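Local coordinates for glycosyl transferases group 1 family protein (Francisella tularensis subsp. tularensis, PDB 5I45) that probably transfers sugar units, as group 1 (GT-B) glycosyltransferases do, and is represented here by its C-terminal domain, at residues 46-51 with 91-96; 52-57 with 166-171; 59-64 with 111-116; 129-132 with 137-140; 171-174 with 179-182. All blocks are in the same frame, centred on the assembly; numbering follows the deposited sequence.

Interaction 1 (46-51 with 91-96); sequences EFIEAA and KQIIFI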
# COMPACT_ATOMS: atom_id res chain seq x y z
N GLU A 46 -2.52 12.08 -0.33
CA GLU A 46 -3.83 11.47 -0.13
C GLU A 46 -3.69 10.21 0.73
O GLU A 46 -4.57 9.90 1.54
CB GLU A 46 -4.52 11.20 -1.47
CG GLU A 46 -4.85 12.47 -2.23
CD GLU A 46 -3.68 13.06 -2.98
OE1 GLU A 46 -3.21 12.39 -3.91
OE2 GLU A 46 -3.23 14.17 -2.64
N PHE A 47 -2.58 9.52 0.60
CA PHE A 47 -2.35 8.35 1.44
C PHE A 47 -2.22 8.73 2.91
O PHE A 47 -2.88 8.14 3.76
CB PHE A 47 -1.10 7.62 1.01
CG PHE A 47 -0.76 6.42 1.85
CD1 PHE A 47 -1.35 5.17 1.62
CD2 PHE A 47 0.15 6.53 2.88
CE1 PHE A 47 -1.00 4.08 2.38
CE2 PHE A 47 0.49 5.45 3.66
CZ PHE A 47 -0.09 4.22 3.41
N ILE A 48 -1.37 9.71 3.20
CA ILE A 48 -1.18 10.14 4.58
C ILE A 48 -2.48 10.69 5.18
O ILE A 48 -2.83 10.35 6.33
CB ILE A 48 -0.03 11.18 4.67
CG1 ILE A 48 1.32 10.46 4.37
CG2 ILE A 48 -0.01 11.87 6.03
CD1 ILE A 48 1.75 9.44 5.37
N GLU A 49 -3.19 11.51 4.43
CA GLU A 49 -4.45 12.07 4.93
C GLU A 49 -5.47 10.95 5.17
O GLU A 49 -6.16 10.93 6.20
CB GLU A 49 -4.99 13.13 3.96
CG GLU A 49 -4.14 14.40 4.02
CD GLU A 49 -4.47 15.40 2.94
OE1 GLU A 49 -5.12 15.03 1.95
OE2 GLU A 49 -4.05 16.56 3.07
N ALA A 50 -5.52 9.96 4.28
CA ALA A 50 -6.42 8.81 4.47
C ALA A 50 -6.03 8.01 5.72
O ALA A 50 -6.90 7.56 6.46
CB ALA A 50 -6.42 7.91 3.25
N ALA A 51 -4.73 7.82 5.91
CA ALA A 51 -4.24 7.07 7.05
C ALA A 51 -4.56 7.79 8.34
O ALA A 51 -4.88 7.16 9.34
CB ALA A 51 -2.74 6.80 6.93
N LYS A 91 2.96 6.91 16.10
CA LYS A 91 3.10 5.47 16.37
C LYS A 91 2.39 4.58 15.39
O LYS A 91 2.48 3.36 15.49
CB LYS A 91 2.58 5.14 17.75
CG LYS A 91 3.42 5.78 18.84
CD LYS A 91 3.10 5.26 20.21
CE LYS A 91 1.71 5.65 20.64
NZ LYS A 91 1.49 7.12 20.64
N GLN A 92 1.66 5.17 14.45
CA GLN A 92 0.88 4.40 13.49
C GLN A 92 1.16 4.75 12.03
O GLN A 92 0.64 4.09 11.17
CB GLN A 92 -0.62 4.54 13.76
CG GLN A 92 -1.08 3.79 15.00
CD GLN A 92 -2.60 3.90 15.17
OE1 GLN A 92 -3.38 3.17 14.53
NE2 GLN A 92 -3.01 4.83 15.97
N ILE A 93 1.94 5.80 11.76
CA ILE A 93 2.25 6.21 10.38
C ILE A 93 3.74 6.45 10.35
O ILE A 93 4.21 7.41 10.94
CB ILE A 93 1.47 7.44 9.93
CG1 ILE A 93 -0.03 7.17 10.10
CG2 ILE A 93 1.78 7.75 8.47
CD1 ILE A 93 -0.93 8.37 9.88
N ILE A 94 4.47 5.57 9.65
CA ILE A 94 5.94 5.45 9.71
C ILE A 94 6.58 5.56 8.33
O ILE A 94 6.18 4.86 7.40
CB ILE A 94 6.33 4.03 10.25
CG1 ILE A 94 5.60 3.68 11.57
CG2 ILE A 94 7.82 3.85 10.40
CD1 ILE A 94 6.03 4.47 12.76
N PHE A 95 7.58 6.43 8.19
CA PHE A 95 8.31 6.58 6.94
C PHE A 95 9.52 5.69 7.08
O PHE A 95 10.38 5.93 7.95
CB PHE A 95 8.72 8.04 6.77
CG PHE A 95 7.58 8.93 6.42
CD1 PHE A 95 6.73 9.44 7.40
CD2 PHE A 95 7.32 9.24 5.09
CE1 PHE A 95 5.65 10.25 7.04
CE2 PHE A 95 6.26 10.06 4.74
CZ PHE A 95 5.43 10.54 5.71
N ILE A 96 9.60 4.66 6.25
CA ILE A 96 10.70 3.69 6.32
C ILE A 96 11.94 4.23 5.63
O ILE A 96 11.86 4.92 4.63
CB ILE A 96 10.23 2.34 5.73
CG1 ILE A 96 9.06 1.81 6.57
CG2 ILE A 96 11.37 1.33 5.63
CD1 ILE A 96 9.37 1.50 8.01
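Ile48 of the helix and Ile93 of the strand carry this contact, meeting by methyl groups. CD1 of Ile48 lies 3.5 Å from CG2 of Ile93, the tightest approach between the two segments, and the two branched chains run askew to one another, so that they touch at single methyls and not along their length. With Ile93 chi1 at -56°, CG2 stands anti to the backbone N and is turned to Ile48, while CG1 carries CD1 down to the next helical turn. There CD1 of Ile93 rests 3.8 Å from CB of Ala51, whose short side chain lets the strand approach to 7.3 Å between Ala51 CA and Ile93 CA. Packing is looser toward Phe95. Its ring comes from the direction opposite to Ile48 and offers only CZ, 3.9 Å from Ile48 CD1; Phe95 itself remains partly exposed, unlike the three aliphatic residues, which are buried. No hydrogen bond links the segments, so the grip is purely apolar. The axes of the two short segments run 148° apart in direction and 10.4 Å from each other, the usual helix-on-sheet layering of a Rossmann-like domain. Strand 93-96 is the outermost strand on this side and is paired with strand 61-66; helix 74-86 adds Val84 against both isoleucines and Leu80 against Phe95, while helix 164-176 packs on Ala50.

Interaction 2 (52-57 with 166-171); sequences IVTLKK and QIADKL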
# COMPACT_ATOMS: atom_id res chain seq x y z
N ILE A 52 -4.48 9.12 8.34
CA ILE A 52 -4.78 9.89 9.54
C ILE A 52 -6.25 9.73 9.94
O ILE A 52 -6.55 9.55 11.12
CB ILE A 52 -4.39 11.37 9.34
CG1 ILE A 52 -2.86 11.50 9.38
CG2 ILE A 52 -5.04 12.27 10.38
CD1 ILE A 52 -2.37 12.86 8.96
N VAL A 53 -7.15 9.76 8.97
CA VAL A 53 -8.57 9.53 9.23
C VAL A 53 -8.80 8.09 9.71
O VAL A 53 -9.46 7.83 10.70
CB VAL A 53 -9.38 9.79 7.92
CG1 VAL A 53 -10.79 9.24 7.98
CG2 VAL A 53 -9.37 11.28 7.58
N THR A 54 -8.21 7.13 9.00
CA THR A 54 -8.51 5.73 9.24
C THR A 54 -7.92 5.20 10.54
O THR A 54 -8.58 4.46 11.28
CB THR A 54 -7.99 4.90 8.05
OG1 THR A 54 -8.60 5.37 6.84
CG2 THR A 54 -8.30 3.44 8.23
N LEU A 55 -6.68 5.52 10.78
CA LEU A 55 -5.96 4.87 11.86
C LEU A 55 -6.33 5.36 13.23
O LEU A 55 -6.03 4.68 14.21
CB LEU A 55 -4.47 4.90 11.61
CG LEU A 55 -4.08 4.16 10.34
CD1 LEU A 55 -2.59 4.25 10.13
CD2 LEU A 55 -4.53 2.70 10.35
N LYS A 56 -6.98 6.53 13.33
CA LYS A 56 -7.54 6.94 14.61
C LYS A 56 -8.54 5.89 15.08
O LYS A 56 -8.68 5.62 16.27
CB LYS A 56 -8.24 8.28 14.47
CG LYS A 56 -7.33 9.48 14.35
CD LYS A 56 -8.08 10.67 13.77
CE LYS A 56 -7.17 11.82 13.38
NZ LYS A 56 -6.88 12.70 14.55
N LYS A 57 -9.25 5.30 14.12
CA LYS A 57 -10.27 4.31 14.39
C LYS A 57 -9.75 2.89 14.69
O LYS A 57 -10.41 2.10 15.36
CB LYS A 57 -11.21 4.30 13.17
CG LYS A 57 -12.43 3.46 13.36
CD LYS A 57 -13.39 3.57 12.17
CE LYS A 57 -14.55 2.64 12.39
NZ LYS A 57 -15.39 2.55 11.15
N GLN A 166 -11.83 8.98 -0.24
CA GLN A 166 -12.18 7.75 -0.95
C GLN A 166 -11.22 6.62 -0.55
O GLN A 166 -11.63 5.48 -0.35
CB GLN A 166 -12.20 7.94 -2.46
CG GLN A 166 -13.39 8.71 -2.95
CD GLN A 166 -13.38 8.89 -4.44
OE1 GLN A 166 -12.83 8.05 -5.17
NE2 GLN A 166 -13.98 9.98 -4.91
N ILE A 167 -9.93 6.93 -0.42
CA ILE A 167 -8.97 5.92 0.05
C ILE A 167 -9.34 5.48 1.48
O ILE A 167 -9.38 4.28 1.77
CB ILE A 167 -7.53 6.45 -0.00
CG1 ILE A 167 -7.08 6.77 -1.44
CG2 ILE A 167 -6.58 5.43 0.63
CD1 ILE A 167 -5.78 7.52 -1.53
N ALA A 168 -9.61 6.43 2.36
CA ALA A 168 -9.99 6.08 3.72
C ALA A 168 -11.19 5.18 3.79
O ALA A 168 -11.23 4.25 4.59
CB ALA A 168 -10.22 7.34 4.54
N ASP A 169 -12.21 5.48 2.97
CA ASP A 169 -13.42 4.64 2.97
C ASP A 169 -13.08 3.20 2.60
O ASP A 169 -13.62 2.27 3.17
CB ASP A 169 -14.48 5.21 2.02
CG ASP A 169 -15.07 6.50 2.49
OD1 ASP A 169 -15.01 6.81 3.70
OD2 ASP A 169 -15.61 7.21 1.63
N LYS A 170 -12.18 3.02 1.63
CA LYS A 170 -11.80 1.66 1.24
C LYS A 170 -10.96 0.97 2.31
O LYS A 170 -11.12 -0.22 2.56
CB LYS A 170 -11.11 1.65 -0.12
CG LYS A 170 -11.95 2.21 -1.28
CD LYS A 170 -13.22 1.40 -1.44
CE LYS A 170 -14.00 1.72 -2.70
NZ LYS A 170 -15.14 2.61 -2.47
N LEU A 171 -10.06 1.72 2.93
CA LEU A 171 -9.28 1.15 4.02
C LEU A 171 -10.21 0.69 5.14
O LEU A 171 -10.07 -0.41 5.68
CB LEU A 171 -8.31 2.16 4.58
CG LEU A 171 -7.14 2.52 3.69
CD1 LEU A 171 -6.40 3.67 4.31
CD2 LEU A 171 -6.21 1.34 3.51
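A chi1 of -58° at Thr54 sets OG1 beside its own backbone N and CG2 anti to it, a choice that aims both branches at the neighbouring helix: OG1 at Ala168, CG2 at the base of Leu171. In Val53, chi1 of 165° likewise brings CG1 round to Ala168. The two helices, 44-57 and 164-176, lie side by side on one face of the parallel sheet in this Rossmann-like C-terminal half of a GT-B protein. Their short segments run nearly the same way, 28° apart in direction, with axes 9.1 Å from each other. Such close approach fits the small side chain at its centre: Thr54 CA and Ala168 CA are 5.7 Å apart. Ala168 CB faces two successive residues of the other helix, 3.4 Å from Thr54 OG1 and 4.0 Å from Val53 CG1. Val53 is at the exposed margin, whereas Thr54, Ala168 and Leu171 are buried. The threonine oxygen finds no polar partner across the contact; its hydrogen bond goes back one turn to Ala50 O, which satisfies a buried hydroxyl and leaves its flank for apolar neighbours. Beyond this point Lys57 reaches over to Asp172 in a salt bridge, and toward the sheet Leu171 packs on Ile139 of strand 137-140. The side chains of Thr54 and Leu171 cross at about a right angle, CG2 of Thr54 lying 3.9 Å from Leu171 CB and OG1 of Thr54 3.8 Å from Leu171 CD1.

Interaction 3 (59-64 with 111-116); sequences PDWTAV and ALDIVV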
# COMPACT_ATOMS: atom_id res chain seq x y z
N PRO A 59 -6.51 1.11 16.20
CA PRO A 59 -5.21 1.13 16.86
C PRO A 59 -4.21 0.04 16.51
O PRO A 59 -3.01 0.27 16.62
CB PRO A 59 -5.59 1.08 18.34
CG PRO A 59 -6.89 1.82 18.38
CD PRO A 59 -7.61 1.35 17.16
N ASP A 60 -4.67 -1.12 16.06
CA ASP A 60 -3.77 -2.23 15.73
C ASP A 60 -3.16 -2.16 14.33
O ASP A 60 -2.34 -2.99 13.96
CB ASP A 60 -4.50 -3.58 15.83
CG ASP A 60 -4.79 -4.00 17.26
OD1 ASP A 60 -4.05 -3.64 18.20
OD2 ASP A 60 -5.77 -4.75 17.42
N TRP A 61 -3.56 -1.14 13.56
CA TRP A 61 -3.12 -0.97 12.19
C TRP A 61 -2.09 0.13 12.08
O TRP A 61 -2.17 1.16 12.79
CB TRP A 61 -4.32 -0.73 11.26
CG TRP A 61 -5.09 -2.02 11.02
CD1 TRP A 61 -5.88 -2.69 11.92
CD2 TRP A 61 -5.06 -2.83 9.83
NE1 TRP A 61 -6.35 -3.85 11.36
CE2 TRP A 61 -5.89 -3.94 10.07
CE3 TRP A 61 -4.42 -2.71 8.59
CZ2 TRP A 61 -6.09 -4.93 9.10
CZ3 TRP A 61 -4.63 -3.69 7.64
CH2 TRP A 61 -5.45 -4.79 7.91
N THR A 62 -1.16 -0.06 11.17
CA THR A 62 -0.06 0.88 10.95
C THR A 62 0.13 1.08 9.46
O THR A 62 0.02 0.15 8.70
CB THR A 62 1.21 0.30 11.57
OG1 THR A 62 1.02 0.27 12.98
CG2 THR A 62 2.47 1.11 11.23
N ALA A 63 0.39 2.31 9.05
CA ALA A 63 0.68 2.64 7.68
C ALA A 63 2.17 2.89 7.54
O ALA A 63 2.75 3.59 8.38
CB ALA A 63 -0.09 3.88 7.25
N VAL A 64 2.77 2.40 6.45
CA VAL A 64 4.18 2.60 6.16
C VAL A 64 4.35 3.19 4.78
O VAL A 64 3.67 2.80 3.81
CB VAL A 64 5.04 1.31 6.31
CG1 VAL A 64 5.13 0.89 7.76
CG2 VAL A 64 4.53 0.16 5.48
N ALA A 111 4.74 -8.51 4.17
CA ALA A 111 4.37 -8.11 5.51
C ALA A 111 3.07 -7.30 5.56
O ALA A 111 2.56 -7.08 6.66
CB ALA A 111 5.49 -7.29 6.14
N LEU A 112 2.55 -6.88 4.40
CA LEU A 112 1.41 -5.95 4.37
C LEU A 112 0.09 -6.58 4.00
O LEU A 112 0.01 -7.40 3.08
CB LEU A 112 1.71 -4.84 3.34
CG LEU A 112 2.90 -3.96 3.69
CD1 LEU A 112 3.31 -3.15 2.48
CD2 LEU A 112 2.64 -3.10 4.91
N ASP A 113 -0.99 -6.22 4.71
CA ASP A 113 -2.32 -6.65 4.34
C ASP A 113 -2.93 -5.86 3.20
O ASP A 113 -3.68 -6.41 2.43
CB ASP A 113 -3.27 -6.62 5.54
CG ASP A 113 -3.17 -7.86 6.38
OD1 ASP A 113 -2.20 -8.03 7.12
OD2 ASP A 113 -4.07 -8.72 6.23
N ILE A 114 -2.62 -4.56 3.15
CA ILE A 114 -3.23 -3.66 2.15
C ILE A 114 -2.14 -2.83 1.54
O ILE A 114 -1.25 -2.37 2.27
CB ILE A 114 -4.27 -2.75 2.82
CG1 ILE A 114 -5.37 -3.57 3.52
CG2 ILE A 114 -4.83 -1.74 1.82
CD1 ILE A 114 -6.31 -2.77 4.40
N VAL A 115 -2.21 -2.60 0.24
CA VAL A 115 -1.31 -1.69 -0.46
C VAL A 115 -2.15 -0.67 -1.20
O VAL A 115 -3.15 -1.01 -1.82
CB VAL A 115 -0.36 -2.43 -1.43
CG1 VAL A 115 0.45 -1.44 -2.27
CG2 VAL A 115 0.59 -3.29 -0.63
N VAL A 116 -1.73 0.60 -1.07
CA VAL A 116 -2.37 1.69 -1.79
C VAL A 116 -1.47 2.18 -2.90
O VAL A 116 -0.32 2.44 -2.67
CB VAL A 116 -2.74 2.86 -0.85
CG1 VAL A 116 -3.41 3.97 -1.61
CG2 VAL A 116 -3.65 2.36 0.26
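Strands 61-66 and 114-117 belong to the central parallel sheet of the Rossmann-like domain, but strand 30-35 lies between them, and only side chains bridge the gap: Trp61 to Asp113 and Ile114, and Val64 to Leu112. The indole reaches across with the far end of its six-membered ring. Its CH2 sits 3.7 Å from Asp113 CB, and its CZ3 is 3.8 Å from Ile114 CD1; both partners meet the ring obliquely. A chi1 of -75° keeps Trp61 CG anti to the carbonyl carbon and sends the ring over the intervening strand, where it stacks with Tyr30. Ile114 and Asp113 each cross the indole at about a right angle, and the carboxylate plane is turned 68° from the ring. On the other face of the sheet Val64 CG2 meets Leu112 CD2 at 3.8 Å, in a separate aliphatic touch close to Phe35. Helix 164-176 closes over the first group, Ile175 against Trp61 and Leu174 against Ile114. All five touching residues are buried. The one charged group among them, Asp113, presents its methylene to the indole while OD2 is held in a salt bridge by Arg181, and the nearby guanidinium would be expected to keep this buried carboxylate ionised.

Interaction 4 (129-132 with 137-140); sequences LEAM and AVIA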
# COMPACT_ATOMS: atom_id res chain seq x y z
N LEU A 129 0.48 -4.88 -9.41
CA LEU A 129 0.74 -6.28 -9.74
C LEU A 129 1.62 -6.96 -8.70
O LEU A 129 1.37 -8.12 -8.34
CB LEU A 129 1.36 -6.41 -11.12
CG LEU A 129 0.48 -5.97 -12.27
CD1 LEU A 129 1.27 -6.03 -13.55
CD2 LEU A 129 -0.77 -6.82 -12.37
N GLU A 130 2.65 -6.28 -8.23
CA GLU A 130 3.56 -6.84 -7.22
C GLU A 130 2.77 -7.12 -5.93
O GLU A 130 2.96 -8.16 -5.29
CB GLU A 130 4.70 -5.86 -6.96
CG GLU A 130 5.72 -5.74 -8.09
CD GLU A 130 6.67 -4.54 -7.96
OE1 GLU A 130 6.59 -3.78 -6.99
OE2 GLU A 130 7.50 -4.34 -8.87
N ALA A 131 1.91 -6.18 -5.56
CA ALA A 131 1.09 -6.32 -4.35
C ALA A 131 0.11 -7.48 -4.50
O ALA A 131 -0.03 -8.30 -3.59
CB ALA A 131 0.35 -5.04 -4.06
N MSE A 132 -0.56 -7.57 -5.64
CA MSE A 132 -1.50 -8.65 -5.88
C MSE A 132 -0.83 -10.00 -5.93
O MSE A 132 -1.37 -10.98 -5.42
CB MSE A 132 -2.27 -8.36 -7.18
CG MSE A 132 -3.14 -7.11 -7.01
SE MSE A 132 -3.71 -6.27 -8.70
CE MSE A 132 -5.29 -7.42 -9.08
N ALA A 137 -4.28 -6.88 -0.44
CA ALA A 137 -5.48 -6.26 -1.03
C ALA A 137 -5.06 -4.89 -1.55
O ALA A 137 -4.41 -4.15 -0.81
CB ALA A 137 -6.55 -6.13 0.03
N VAL A 138 -5.44 -4.53 -2.77
CA VAL A 138 -5.02 -3.27 -3.37
C VAL A 138 -6.15 -2.28 -3.55
O VAL A 138 -7.27 -2.60 -4.04
CB VAL A 138 -4.35 -3.54 -4.74
CG1 VAL A 138 -4.02 -2.25 -5.49
CG2 VAL A 138 -3.09 -4.34 -4.55
N ILE A 139 -5.82 -1.04 -3.17
CA ILE A 139 -6.64 0.13 -3.44
C ILE A 139 -5.81 0.99 -4.38
O ILE A 139 -4.69 1.31 -4.08
CB ILE A 139 -6.92 0.93 -2.16
CG1 ILE A 139 -7.73 0.10 -1.17
CG2 ILE A 139 -7.67 2.22 -2.52
CD1 ILE A 139 -7.69 0.65 0.25
N ALA A 140 -6.35 1.34 -5.54
CA ALA A 140 -5.60 2.06 -6.54
C ALA A 140 -6.40 3.08 -7.28
O ALA A 140 -7.61 2.97 -7.43
CB ALA A 140 -5.07 1.05 -7.58
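Val138 fills the contact with a single methyl: its CG2 is 3.5 Å from Ala131 CB and 3.7 Å from CG of Met132, which is present as selenomethionine. Two successive residues of the helix thus meet one branch of the strand residue. Val138 chi1 of 174° puts CG1 anti to the backbone N and leaves CG2 beside that N, from where it reaches both partners. The chain of Met132 crosses the valine at about a right angle and touches it with its CG methylene. Small Ala131 lets helix and strand come near, with 6.9 Å between Ala131 CA and Val138 CA and 6.7 Å between Met132 CA and Ala137 CA. All three touching residues are buried, and the contact contains no polar bond. In the next shell, Ala131 also packs on Val115, and Met132 on Leu191 and Val192 of helix 178-195. Backbone hydrogen bonds, Ala137 and Ile139 to Val115 and Val138 to Tyr157, fix the strand in the sheet and so place Val138 facing the helix. Ile139, next along the strand, packs instead on Leu171 and Leu174 of helix 164-176. Helix 126-133 connects strand 114-117 to strand 137-140, its neighbour in the sheet: a beta-alpha-beta crossover, the repeating element of the Rossmann-like domains that make up GT-B glycosyltransferases.

Interaction 5 (171-174 with 179-182); sequences LDML and KLRY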
# COMPACT_ATOMS: atom_id res chain seq x y z
N LEU A 171 -10.06 1.72 2.93
CA LEU A 171 -9.28 1.15 4.02
C LEU A 171 -10.21 0.69 5.14
O LEU A 171 -10.07 -0.41 5.68
CB LEU A 171 -8.31 2.16 4.58
CG LEU A 171 -7.14 2.52 3.69
CD1 LEU A 171 -6.40 3.67 4.31
CD2 LEU A 171 -6.21 1.34 3.51
N ASP A 172 -11.10 1.59 5.55
CA ASP A 172 -12.09 1.33 6.63
C ASP A 172 -12.76 -0.02 6.39
O ASP A 172 -12.76 -0.91 7.23
CB ASP A 172 -13.12 2.49 6.64
CG ASP A 172 -14.14 2.43 7.80
OD1 ASP A 172 -13.91 1.71 8.80
OD2 ASP A 172 -15.15 3.17 7.70
N MSE A 173 -13.32 -0.15 5.17
CA MSE A 173 -14.06 -1.36 4.71
C MSE A 173 -13.25 -2.63 4.70
O MSE A 173 -13.75 -3.69 5.08
CB MSE A 173 -14.57 -1.07 3.27
CG MSE A 173 -15.05 -2.31 2.48
SE MSE A 173 -15.13 -2.10 0.50
CE MSE A 173 -15.89 -0.29 0.31
N LEU A 174 -12.00 -2.55 4.24
CA LEU A 174 -11.11 -3.71 4.22
C LEU A 174 -10.63 -4.11 5.60
O LEU A 174 -10.42 -5.27 5.86
CB LEU A 174 -9.93 -3.49 3.30
CG LEU A 174 -10.27 -3.41 1.79
CD1 LEU A 174 -9.05 -3.00 1.02
CD2 LEU A 174 -10.73 -4.77 1.31
N LYS A 179 -12.98 -10.94 6.17
CA LYS A 179 -13.32 -11.98 5.22
C LYS A 179 -13.38 -11.40 3.81
O LYS A 179 -12.92 -12.01 2.87
CB LYS A 179 -14.63 -12.68 5.61
CG LYS A 179 -14.48 -13.61 6.80
CD LYS A 179 -15.82 -14.22 7.22
CE LYS A 179 -16.58 -13.41 8.27
NZ LYS A 179 -17.24 -12.12 7.86
N LEU A 180 -13.92 -10.21 3.68
CA LEU A 180 -13.97 -9.57 2.37
C LEU A 180 -12.56 -9.23 1.90
O LEU A 180 -12.20 -9.45 0.76
CB LEU A 180 -14.79 -8.29 2.43
CG LEU A 180 -14.79 -7.43 1.15
CD1 LEU A 180 -15.42 -8.14 -0.03
CD2 LEU A 180 -15.50 -6.13 1.50
N ARG A 181 -11.74 -8.70 2.81
CA ARG A 181 -10.37 -8.35 2.46
C ARG A 181 -9.62 -9.55 1.91
O ARG A 181 -8.94 -9.46 0.90
CB ARG A 181 -9.61 -7.74 3.65
CG ARG A 181 -8.20 -7.28 3.31
CD ARG A 181 -7.46 -6.62 4.43
NE ARG A 181 -6.98 -7.54 5.45
CZ ARG A 181 -7.44 -7.68 6.69
NH1 ARG A 181 -8.51 -7.05 7.15
NH2 ARG A 181 -6.78 -8.48 7.51
N TYR A 182 -9.72 -10.67 2.61
CA TYR A 182 -9.00 -11.86 2.16
C TYR A 182 -9.50 -12.39 0.82
O TYR A 182 -8.70 -12.86 0.01
CB TYR A 182 -9.01 -12.96 3.24
CG TYR A 182 -8.23 -12.61 4.51
CD1 TYR A 182 -6.99 -12.00 4.44
CD2 TYR A 182 -8.73 -12.90 5.75
CE1 TYR A 182 -6.27 -11.69 5.59
CE2 TYR A 182 -8.02 -12.60 6.91
CZ TYR A 182 -6.79 -11.98 6.81
OH TYR A 182 -6.05 -11.69 7.97
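Met173, a selenomethionine, makes the outer part of the contact: its CG lies 4.0 Å from Leu180 CD2, the two chains crossing at a slant near Tyr157 of the last strand. Leu174 follows and makes both an apolar and a polar contact with Arg181. Its CD2 packs 3.9 Å from Arg181 CB, and its CA is only 5.0 Å from Arg181 CA. Here helix 164-176 gives way, after a very short link, to helix 178-195, the last helix of this C-terminal domain of a GT-B protein. Arg181 leaves its helix extended and then bends at chi3 (74°), which folds the guanidinium back to the backbone of Leu174. Arg181 NH1 donates to Leu174 O at 2.9 Å, with a nearly straight N-H...O angle of 162°, the guanidinium's other end being engaged by Asp113. Both Leu174 and Arg181 also pack on Ala137 of strand 137-140. The carbonyl oxygen of Leu174 lies in the guanidinium plane, at its edge, while the donor is tilted 25° from the carbonyl plane.

How the interactions relate
Interactions 3 and 4 lie closest to the middle of the domain and are wholly buried; interactions 1 and 2 are also largely buried but farther out, while interaction 5 is only partly covered. Helix 44-57 serves interactions 1 and 2, and helix 164-176 serves interactions 2 and 5, which share Leu171. Interactions 1, 3 and 4 all reach the one sheet, with backbone hydrogen bonds joining 1 to 3 and 3 to 4. Interaction 5 alone has a hydrogen bond across its segments; the other four have none. Charge links contacts in two ways: Lys57-Asp172 on the outer, more exposed side between 2 and 5, and Asp113-Arg181 as a buried pair joining 3 and 5.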